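Local coordinates for protein putative Nitroreductase (PDB 3EO7) that binds flavin mononucleotide and is probably an oxidoreductase of the nitroreductase family, at residues K412-E417 against N490-I495; I435-D440 against G461-R466; L379-I384 against N497-I502. All blocks are in the same frame, centred on the assembly; numbering follows the deposited sequence.

Interaction 1. Residues K412-E417 against N490-I495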
loop_
_atom_site.group_PDB
_atom_site.type_symbol
_atom_site.label_atom_id
_atom_site.label_comp_id
_atom_site.label_asym_id
_atom_site.label_seq_id
_atom_site.Cartn_x
_atom_site.Cartn_y
_atom_site.Cartn_z
ATOM N N LYS A 412 1.170 -5.793 29.974
ATOM C CA LYS A 412 2.145 -6.880 29.910
ATOM C C LYS A 412 3.319 -6.497 29.012
ATOM O O LYS A 412 3.167 -5.703 28.104
ATOM C CB LYS A 412 1.507 -8.115 29.241
ATOM C CG LYS A 412 2.344 -9.390 29.435
ATOM C CD LYS A 412 1.789 -10.572 28.700
ATOM C CE LYS A 412 2.591 -11.830 29.103
ATOM N NZ LYS A 412 2.071 -13.027 28.486
ATOM N N ASN A 413 4.487 -7.084 29.285
ATOM C CA ASN A 413 5.651 -6.969 28.398
ATOM C C ASN A 413 5.493 -8.087 27.358
ATOM O O ASN A 413 5.561 -9.275 27.702
ATOM C CB ASN A 413 6.943 -7.171 29.208
ATOM C CG ASN A 413 8.181 -7.117 28.335
ATOM O OD1 ASN A 413 8.191 -7.644 27.244
ATOM N ND2 ASN A 413 9.246 -6.513 28.837
ATOM N N PHE A 414 5.271 -7.711 26.108
ATOM C CA PHE A 414 4.973 -8.651 25.035
ATOM C C PHE A 414 6.160 -9.021 24.112
ATOM O O PHE A 414 5.942 -9.648 23.068
ATOM C CB PHE A 414 3.843 -8.088 24.162
ATOM C CG PHE A 414 2.472 -8.172 24.796
ATOM C CD1 PHE A 414 1.902 -9.412 25.062
ATOM C CD2 PHE A 414 1.732 -7.037 25.043
ATOM C CE1 PHE A 414 0.634 -9.511 25.591
ATOM C CE2 PHE A 414 0.463 -7.119 25.594
ATOM C CZ PHE A 414 -0.096 -8.339 25.857
ATOM N N ARG A 415 7.382 -8.650 24.491
ATOM C CA ARG A 415 8.539 -8.872 23.595
ATOM C C ARG A 415 8.677 -10.310 23.151
ATOM O O ARG A 415 8.855 -10.585 21.946
ATOM C CB ARG A 415 9.829 -8.410 24.247
ATOM C CG ARG A 415 9.942 -6.897 24.395
ATOM C CD ARG A 415 11.330 -6.481 24.838
ATOM N NE ARG A 415 11.344 -5.040 25.078
ATOM C CZ ARG A 415 11.408 -4.134 24.112
ATOM N NH1 ARG A 415 11.488 -4.496 22.833
ATOM N NH2 ARG A 415 11.403 -2.842 24.430
ATOM N N ARG A 416 8.620 -11.237 24.107
ATOM C CA ARG A 416 8.787 -12.671 23.790
ATOM C C ARG A 416 7.705 -13.162 22.852
ATOM O O ARG A 416 7.959 -13.875 21.881
ATOM C CB ARG A 416 8.776 -13.490 25.086
ATOM C CG ARG A 416 9.088 -14.946 24.919
ATOM C CD ARG A 416 8.948 -15.716 26.258
ATOM N NE ARG A 416 7.612 -15.496 26.841
ATOM C CZ ARG A 416 6.481 -16.109 26.471
ATOM N NH1 ARG A 416 6.465 -17.017 25.499
ATOM N NH2 ARG A 416 5.343 -15.794 27.084
ATOM N N GLU A 417 6.487 -12.734 23.150
ATOM C CA GLU A 417 5.336 -13.068 22.361
ATOM C C GLU A 417 5.431 -12.539 20.945
ATOM O O GLU A 417 5.193 -13.273 20.000
ATOM C CB GLU A 417 4.071 -12.514 23.010
ATOM C CG GLU A 417 3.686 -13.193 24.320
ATOM C CD GLU A 417 4.440 -12.773 25.598
ATOM O OE1 GLU A 417 5.387 -11.935 25.655
ATOM O OE2 GLU A 417 4.044 -13.369 26.616
ATOM N N ASN A 490 -4.468 -12.563 18.263
ATOM C CA ASN A 490 -5.575 -12.043 19.068
ATOM C C ASN A 490 -5.542 -12.465 20.516
ATOM O O ASN A 490 -5.753 -11.661 21.417
ATOM C CB ASN A 490 -6.912 -12.435 18.451
ATOM C CG ASN A 490 -7.058 -11.919 17.052
ATOM O OD1 ASN A 490 -6.315 -12.335 16.166
ATOM N ND2 ASN A 490 -8.035 -11.030 16.831
ATOM N N GLU A 491 -5.242 -13.752 20.659
ATOM C CA GLU A 491 -5.131 -14.483 21.913
ATOM C C GLU A 491 -4.155 -13.805 22.885
ATOM O O GLU A 491 -4.455 -13.584 24.045
ATOM C CB GLU A 491 -4.653 -15.918 21.592
ATOM C CG GLU A 491 -5.649 -16.782 20.740
ATOM C CD GLU A 491 -5.126 -18.192 20.365
ATOM O OE1 GLU A 491 -3.963 -18.524 20.670
ATOM O OE2 GLU A 491 -5.882 -18.968 19.724
ATOM N N VAL A 492 -2.979 -13.474 22.369
ATOM C CA VAL A 492 -1.904 -12.819 23.128
ATOM C C VAL A 492 -2.218 -11.346 23.476
ATOM O O VAL A 492 -2.149 -10.907 24.620
ATOM C CB VAL A 492 -0.596 -12.873 22.295
ATOM C CG1 VAL A 492 0.492 -11.990 22.907
ATOM C CG2 VAL A 492 -0.125 -14.310 22.140
ATOM N N LEU A 493 -2.595 -10.581 22.471
ATOM C CA LEU A 493 -2.736 -9.140 22.607
ATOM C C LEU A 493 -4.093 -8.632 23.063
ATOM O O LEU A 493 -4.248 -7.472 23.375
ATOM C CB LEU A 493 -2.311 -8.500 21.265
ATOM C CG LEU A 493 -0.831 -8.707 20.876
ATOM C CD1 LEU A 493 -0.536 -7.960 19.568
ATOM C CD2 LEU A 493 0.187 -8.226 21.981
ATOM N N GLY A 494 -5.101 -9.489 23.067
ATOM C CA GLY A 494 -6.453 -9.065 23.455
ATOM C C GLY A 494 -7.237 -8.407 22.336
ATOM O O GLY A 494 -8.240 -7.693 22.545
ATOM N N ILE A 495 -6.788 -8.604 21.118
ATOM C CA ILE A 495 -7.520 -8.058 19.987
ATOM C C ILE A 495 -8.813 -8.852 19.834
ATOM O O ILE A 495 -8.780 -10.095 19.849
ATOM C CB ILE A 495 -6.669 -8.131 18.686
ATOM C CG1 ILE A 495 -5.364 -7.338 18.837
ATOM C CG2 ILE A 495 -7.498 -7.632 17.494
ATOM C CD1 ILE A 495 -4.463 -7.353 17.575
#
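CD2 of L493 sits almost squarely over the ring of F414, 3.5 Å from the ring centroid and only 6° off the ring normal, a CH-pi contact in which one methyl covers the middle of the face. On the opposite face lies CB of K412, offset toward the rim, so the phenyl group is sandwiched between an aliphatic carbon of its own segment and the leucine methyl. With CG of F414 anti to its carbonyl carbon (chi1 -75°), the ring extends toward the end of helix 486-493. There CE1 comes within 3.3 Å of the carbonyl O of V492, which approaches obliquely, and CD1 packs at 3.6 Å against CG1 of the same valine. That methyl is shared, since E417 lays its CB 3.6 Å from V492 CG1. The contact thus joins the start of one helix to the finish of another within the nitroreductase-family region: F414 is the N-cap residue of helix 415-421, and G494, with positive phi, is the first residue to leave helix 486-493. E417 is modelled in two conformers; in the one given, the chain bends at chi2 beyond CB, and OE2 takes NZ of K412 from above the carboxylate plane and pairs with NH2 of R416 in a salt-bridge network. The turn leading into helix 415-421 is fixed by OD1 of N413, which accepts the backbone N of R415 in an Asx turn (3.0 Å). Farther out, C396 of strand 395-400 touches both F414 and L493, while L493 also reaches A385 of strand 381-390.

Interaction 2. Residues I435-D440 against G461-R466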
loop_
_atom_site.group_PDB
_atom_site.type_symbol
_atom_site.label_atom_id
_atom_site.label_comp_id
_atom_site.label_asym_id
_atom_site.label_seq_id
_atom_site.Cartn_x
_atom_site.Cartn_y
_atom_site.Cartn_z
ATOM N N ILE A 435 2.604 -2.001 15.357
ATOM C CA ILE A 435 1.259 -1.629 14.944
ATOM C C ILE A 435 0.572 -2.714 14.103
ATOM O O ILE A 435 1.094 -3.145 13.076
ATOM C CB ILE A 435 1.298 -0.280 14.199
ATOM C CG1 ILE A 435 1.874 0.805 15.130
ATOM C CG2 ILE A 435 -0.089 0.151 13.691
ATOM C CD1 ILE A 435 1.989 2.137 14.443
ATOM N N PHE A 436 -0.599 -3.145 14.567
ATOM C CA PHE A 436 -1.402 -4.169 13.919
ATOM C C PHE A 436 -2.616 -3.538 13.253
ATOM O O PHE A 436 -3.385 -2.847 13.902
ATOM C CB PHE A 436 -1.906 -5.191 14.940
ATOM C CG PHE A 436 -0.814 -5.999 15.568
ATOM C CD1 PHE A 436 -0.053 -5.486 16.607
ATOM C CD2 PHE A 436 -0.499 -7.245 15.072
ATOM C CE1 PHE A 436 1.011 -6.230 17.125
ATOM C CE2 PHE A 436 0.546 -7.978 15.588
ATOM C CZ PHE A 436 1.300 -7.469 16.606
ATOM N N HIS A 437 -2.745 -3.748 11.942
ATOM C CA HIS A 437 -3.922 -3.349 11.217
ATOM C C HIS A 437 -4.801 -4.580 11.111
ATOM O O HIS A 437 -4.344 -5.664 10.722
ATOM C CB HIS A 437 -3.541 -2.818 9.827
ATOM C CG HIS A 437 -2.858 -1.500 9.883
ATOM N ND1 HIS A 437 -1.629 -1.279 9.306
ATOM C CD2 HIS A 437 -3.208 -0.344 10.494
ATOM C CE1 HIS A 437 -1.272 -0.025 9.524
ATOM N NE2 HIS A 437 -2.207 0.567 10.256
ATOM N N THR A 438 -6.068 -4.410 11.455
ATOM C CA THR A 438 -7.001 -5.508 11.470
ATOM C C THR A 438 -8.313 -5.144 10.788
ATOM O O THR A 438 -8.600 -3.975 10.530
ATOM C CB THR A 438 -7.329 -5.917 12.927
ATOM O OG1 THR A 438 -8.214 -4.954 13.501
ATOM C CG2 THR A 438 -6.036 -6.075 13.813
ATOM N N SER A 439 -9.097 -6.165 10.501
ATOM C CA SER A 439 -10.418 -5.982 9.935
ATOM C C SER A 439 -11.348 -7.140 10.237
ATOM O O SER A 439 -10.940 -8.294 10.221
ATOM C CB SER A 439 -10.329 -5.831 8.398
ATOM O OG SER A 439 -11.574 -5.470 7.824
ATOM N N ASP A 440 -12.592 -6.827 10.542
ATOM C CA ASP A 440 -13.622 -7.824 10.626
ATOM C C ASP A 440 -13.980 -8.179 9.191
ATOM O O ASP A 440 -14.685 -7.447 8.505
ATOM C CB ASP A 440 -14.825 -7.293 11.421
ATOM C CG ASP A 440 -16.015 -8.235 11.416
ATOM O OD1 ASP A 440 -16.111 -9.203 10.605
ATOM O OD2 ASP A 440 -16.894 -7.977 12.272
ATOM N N GLY A 461 -1.355 -1.228 3.529
ATOM C CA GLY A 461 -0.045 -0.864 2.972
ATOM C C GLY A 461 0.124 0.636 2.813
ATOM O O GLY A 461 1.211 1.170 3.010
ATOM N N HIS A 462 -0.953 1.332 2.460
ATOM C CA HIS A 462 -0.954 2.784 2.307
ATOM C C HIS A 462 -0.672 3.427 3.689
ATOM O O HIS A 462 0.238 4.250 3.836
ATOM C CB HIS A 462 -2.284 3.215 1.675
ATOM C CG HIS A 462 -2.425 4.688 1.400
ATOM N ND1 HIS A 462 -3.472 5.173 0.640
ATOM C CD2 HIS A 462 -1.700 5.776 1.774
ATOM C CE1 HIS A 462 -3.391 6.490 0.573
ATOM N NE2 HIS A 462 -2.324 6.884 1.240
ATOM N N LEU A 463 -1.415 3.030 4.711
ATOM C CA LEU A 463 -1.125 3.476 6.091
ATOM C C LEU A 463 0.325 3.130 6.439
ATOM O O LEU A 463 1.048 3.960 6.991
ATOM C CB LEU A 463 -2.099 2.824 7.081
ATOM C CG LEU A 463 -3.564 3.248 7.002
ATOM C CD1 LEU A 463 -4.393 2.368 7.977
ATOM C CD2 LEU A 463 -3.735 4.768 7.320
ATOM N N GLY A 464 0.726 1.900 6.151
ATOM C CA GLY A 464 2.086 1.456 6.414
ATOM C C GLY A 464 3.133 2.379 5.808
ATOM O O GLY A 464 4.121 2.718 6.436
ATOM N N GLN A 465 2.903 2.849 4.585
ATOM C CA GLN A 465 3.937 3.664 3.958
ATOM C C GLN A 465 4.067 5.005 4.673
ATOM O O GLN A 465 5.163 5.531 4.805
ATOM C CB GLN A 465 3.685 3.849 2.470
ATOM C CG GLN A 465 4.818 4.551 1.744
ATOM C CD GLN A 465 6.140 3.770 1.696
ATOM O OE1 GLN A 465 6.241 2.657 2.185
ATOM N NE2 GLN A 465 7.171 4.373 1.080
ATOM N N ARG A 466 2.930 5.560 5.116
ATOM C CA ARG A 466 2.977 6.815 5.843
ATOM C C ARG A 466 3.750 6.610 7.142
ATOM O O ARG A 466 4.551 7.445 7.520
ATOM C CB ARG A 466 1.574 7.351 6.099
ATOM C CG ARG A 466 0.823 7.757 4.819
ATOM C CD ARG A 466 -0.541 8.369 5.128
ATOM N NE ARG A 466 -0.465 9.711 5.725
ATOM C CZ ARG A 466 -0.620 10.854 5.054
ATOM N NH1 ARG A 466 -0.845 10.826 3.763
ATOM N NH2 ARG A 466 -0.550 12.027 5.662
#
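H437 reaches from strand 433-439 toward L463 of helix 452-473, their side chains crossing at an angle. Its CB points to the helix, and with CG anti to the carbonyl carbon (chi1 -71°) the imidazole is carried up to the leucine. CD2 of H437 lies 3.9 Å from CD1 of L463, and on the other side of the ring nitrogen CE1 of H437 is 3.8 Å from L463 CB. Between these two carbons, NE2 of H437 makes the nearest approach, 3.6 Å to L463 CD1, and this same nitrogen is hydrogen-bonded to the hydroxyl of Y358. Beyond the leucine the ring comes near the backbone of G464, with CE1 of H437 4.4 Å from G464 N. A460 and L467, about one helical turn before and after L463, also touch the imidazole. Replacing the imidazole by the methyl of an alanine would probably open a gap against L463 and leave the Y358 hydroxyl without this partner. Of the three residues in contact all are buried, and the bound flavin mononucleotide is about 8 Å from G464 at the nearest atoms. A sheet strand whose side chains pack on a long helix close to bound FMN is typical of the alpha+beta core of the nitroreductase fold.

Interaction 3. Residues L379-I384 against N497-I502. With PGR (R-1,2-propanediol), chain R.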
loop_
_atom_site.group_PDB
_atom_site.type_symbol
_atom_site.label_atom_id
_atom_site.label_comp_id
_atom_site.label_asym_id
_atom_site.label_seq_id
_atom_site.Cartn_x
_atom_site.Cartn_y
_atom_site.Cartn_z
ATOM N N LEU A 379 -13.058 0.221 7.523
ATOM C CA LEU A 379 -12.997 -1.208 7.678
ATOM C C LEU A 379 -11.746 -1.688 8.446
ATOM O O LEU A 379 -11.613 -2.876 8.711
ATOM C CB LEU A 379 -13.021 -1.872 6.306
ATOM C CG LEU A 379 -14.189 -1.502 5.382
ATOM C CD1 LEU A 379 -14.067 -2.244 4.053
ATOM C CD2 LEU A 379 -15.521 -1.811 6.069
ATOM N N ILE A 380 -10.830 -0.770 8.730
ATOM C CA ILE A 380 -9.555 -1.131 9.330
ATOM C C ILE A 380 -9.443 -0.567 10.749
ATOM O O ILE A 380 -9.768 0.599 11.000
ATOM C CB ILE A 380 -8.404 -0.611 8.460
ATOM C CG1 ILE A 380 -8.345 -1.438 7.150
ATOM C CG2 ILE A 380 -7.042 -0.681 9.204
ATOM C CD1 ILE A 380 -7.571 -0.808 6.168
ATOM N N GLU A 381 -9.049 -1.425 11.673
ATOM C CA GLU A 381 -8.800 -1.024 13.038
ATOM C C GLU A 381 -7.297 -1.113 13.305
ATOM O O GLU A 381 -6.557 -1.856 12.643
ATOM C CB GLU A 381 -9.593 -1.899 13.984
ATOM C CG GLU A 381 -11.113 -1.787 13.830
ATOM C CD GLU A 381 -11.632 -0.396 14.036
ATOM O OE1 GLU A 381 -11.111 0.330 14.920
ATOM O OE2 GLU A 381 -12.585 -0.009 13.323
ATOM N N THR A 382 -6.857 -0.359 14.319
ATOM C CA THR A 382 -5.457 -0.281 14.655
ATOM C C THR A 382 -5.258 -0.620 16.131
ATOM O O THR A 382 -5.926 -0.046 16.994
ATOM C CB THR A 382 -4.890 1.123 14.349
ATOM O OG1 THR A 382 -5.088 1.434 12.954
ATOM C CG2 THR A 382 -3.385 1.203 14.785
ATOM N N PHE A 383 -4.384 -1.588 16.396
ATOM C CA PHE A 383 -3.978 -1.974 17.770
ATOM C C PHE A 383 -2.481 -1.858 17.843
ATOM O O PHE A 383 -1.782 -2.157 16.864
ATOM C CB PHE A 383 -4.416 -3.395 18.139
ATOM C CG PHE A 383 -5.913 -3.552 18.177
ATOM C CD1 PHE A 383 -6.644 -3.726 16.996
ATOM C CD2 PHE A 383 -6.600 -3.460 19.390
ATOM C CE1 PHE A 383 -8.047 -3.839 17.034
ATOM C CE2 PHE A 383 -8.003 -3.580 19.419
ATOM C CZ PHE A 383 -8.704 -3.756 18.224
ATOM N N ILE A 384 -1.981 -1.396 18.985
ATOM C CA ILE A 384 -0.560 -1.207 19.135
ATOM C C ILE A 384 -0.024 -1.963 20.330
ATOM O O ILE A 384 -0.484 -1.765 21.462
ATOM C CB ILE A 384 -0.194 0.307 19.284
ATOM C CG1 ILE A 384 -0.919 1.127 18.195
ATOM C CG2 ILE A 384 1.308 0.502 19.241
ATOM C CD1 ILE A 384 -0.494 2.611 18.105
ATOM N N ASN A 497 -11.844 -11.053 18.867
ATOM C CA ASN A 497 -11.853 -12.236 18.000
ATOM C C ASN A 497 -12.272 -11.976 16.556
ATOM O O ASN A 497 -11.743 -12.588 15.633
ATOM C CB ASN A 497 -12.802 -13.298 18.582
ATOM C CG ASN A 497 -12.736 -14.611 17.827
ATOM O OD1 ASN A 497 -11.663 -15.188 17.670
ATOM N ND2 ASN A 497 -13.891 -15.104 17.382
ATOM N N ASP A 498 -13.212 -11.059 16.364
ATOM C CA ASP A 498 -13.749 -10.781 15.033
ATOM C C ASP A 498 -12.780 -10.020 14.140
ATOM O O ASP A 498 -13.038 -9.890 12.956
ATOM C CB ASP A 498 -15.045 -9.986 15.108
ATOM C CG ASP A 498 -16.212 -10.844 15.558
ATOM O OD1 ASP A 498 -16.106 -12.095 15.543
ATOM O OD2 ASP A 498 -17.203 -10.237 15.949
ATOM N N GLU A 499 -11.704 -9.496 14.724
ATOM C CA GLU A 499 -10.707 -8.751 13.977
ATOM C C GLU A 499 -9.603 -9.663 13.467
ATOM O O GLU A 499 -8.843 -10.216 14.256
ATOM C CB GLU A 499 -10.108 -7.649 14.825
ATOM C CG GLU A 499 -11.085 -6.618 15.338
ATOM C CD GLU A 499 -11.638 -5.691 14.286
ATOM O OE1 GLU A 499 -10.940 -5.394 13.262
ATOM O OE2 GLU A 499 -12.772 -5.204 14.497
ATOM N N ALA A 500 -9.530 -9.813 12.145
ATOM C CA ALA A 500 -8.454 -10.569 11.511
ATOM C C ALA A 500 -7.280 -9.613 11.314
ATOM O O ALA A 500 -7.449 -8.537 10.768
ATOM C CB ALA A 500 -8.886 -11.107 10.172
ATOM N N VAL A 501 -6.093 -10.004 11.750
ATOM C CA VAL A 501 -4.895 -9.205 11.531
ATOM C C VAL A 501 -4.534 -9.270 10.044
ATOM O O VAL A 501 -4.441 -10.376 9.468
ATOM C CB VAL A 501 -3.706 -9.686 12.389
ATOM C CG1 VAL A 501 -2.433 -8.963 11.993
ATOM C CG2 VAL A 501 -4.009 -9.511 13.898
ATOM N N ILE A 502 -4.381 -8.090 9.444
ATOM C CA ILE A 502 -4.042 -7.905 8.025
ATOM C C ILE A 502 -2.563 -7.569 7.826
ATOM O O ILE A 502 -1.944 -8.015 6.882
ATOM C CB ILE A 502 -4.897 -6.712 7.444
ATOM C CG1 ILE A 502 -6.390 -7.007 7.597
ATOM C CG2 ILE A 502 -4.551 -6.404 5.999
ATOM C CD1 ILE A 502 -6.757 -8.318 6.995
HETATM C C1 PGR R . -8.531 -14.948 14.723
HETATM C C2 PGR R . -9.018 -15.370 16.115
HETATM C C3 PGR R . -9.746 -16.708 16.056
HETATM O O1 PGR R . -9.284 -13.805 14.264
HETATM O O2 PGR R . -7.941 -15.521 17.061
#
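The carboxylate of E499 bears on the aliphatic part of E381, with OE1 of E499 3.7 Å from CG of E381 and 3.8 Å from its CB. OE2 of E499 stands 3.9 Å from the same CG, so both oxygens face methylene carbon. Each chain is bent at chi2, and for E381 that bend (-59°) turns the carboxylate away from its neighbour; the two carboxylate planes are 78° apart. Alongside, CG of E499 comes up obliquely to CE1 of F383 at 4.5 Å, a looser touch. F383 fills out this side through I495 and P496, and its ring meets that of Y398. The strands bearing the two segments, 381-390 and 500-508, both pair antiparallel with strand 433-439 in the mixed sheet. The contact therefore bridges across an intervening strand, and E499 reaches over T438 to E381.

The packing is confined to these buried side chains, whereas the turn just before E499 is exposed. There N497 meets a molecule of R-1,2-propanediol, probably left from the crystallisation liquor, whose O1 donates a hydrogen bond to the backbone O of N497 at 3.1 Å. The same diol is also hydrogen-bonded to the carbonyl O of D487, so it sits between the turn and helix 486-493 in this crystal.

The two buried carboxylates are satisfied by separate partners. E499 OE2 is held by the hydroxyl of Y303 and by a salt bridge to K302, E499 OE1 by T438 OG1, and E381 OE1 by the hydroxyl of Y398. With the two OE2 atoms of E381 and E499 5.3 Å apart, their like charges would probably repel, and the K302 ammonium is likely to offset much of that cost.

All three contacts are largely buried and lie in the same nitroreductase-family region, but they differ in depth. Interaction 2 lies nearest the centre of the chain and closest to the flavin, and packs helix against sheet. Interaction 3 spans the same sheet across strand 433-439, which interaction 2 supplies: S439 OG bonds to L379 O and H437 O to I502 N. Interaction 1 is the most peripheral, joining two helix ends, and its L493 and I495 lean on F436 and F383. N490 ND2 ties it to E499 O. Chemically, interaction 1 is apolar packing with charged groups of its first segment beside it, interaction 2 is leucine against imidazole, and interaction 3 lays one buried carboxylate on the aliphatic part of a second glutamate.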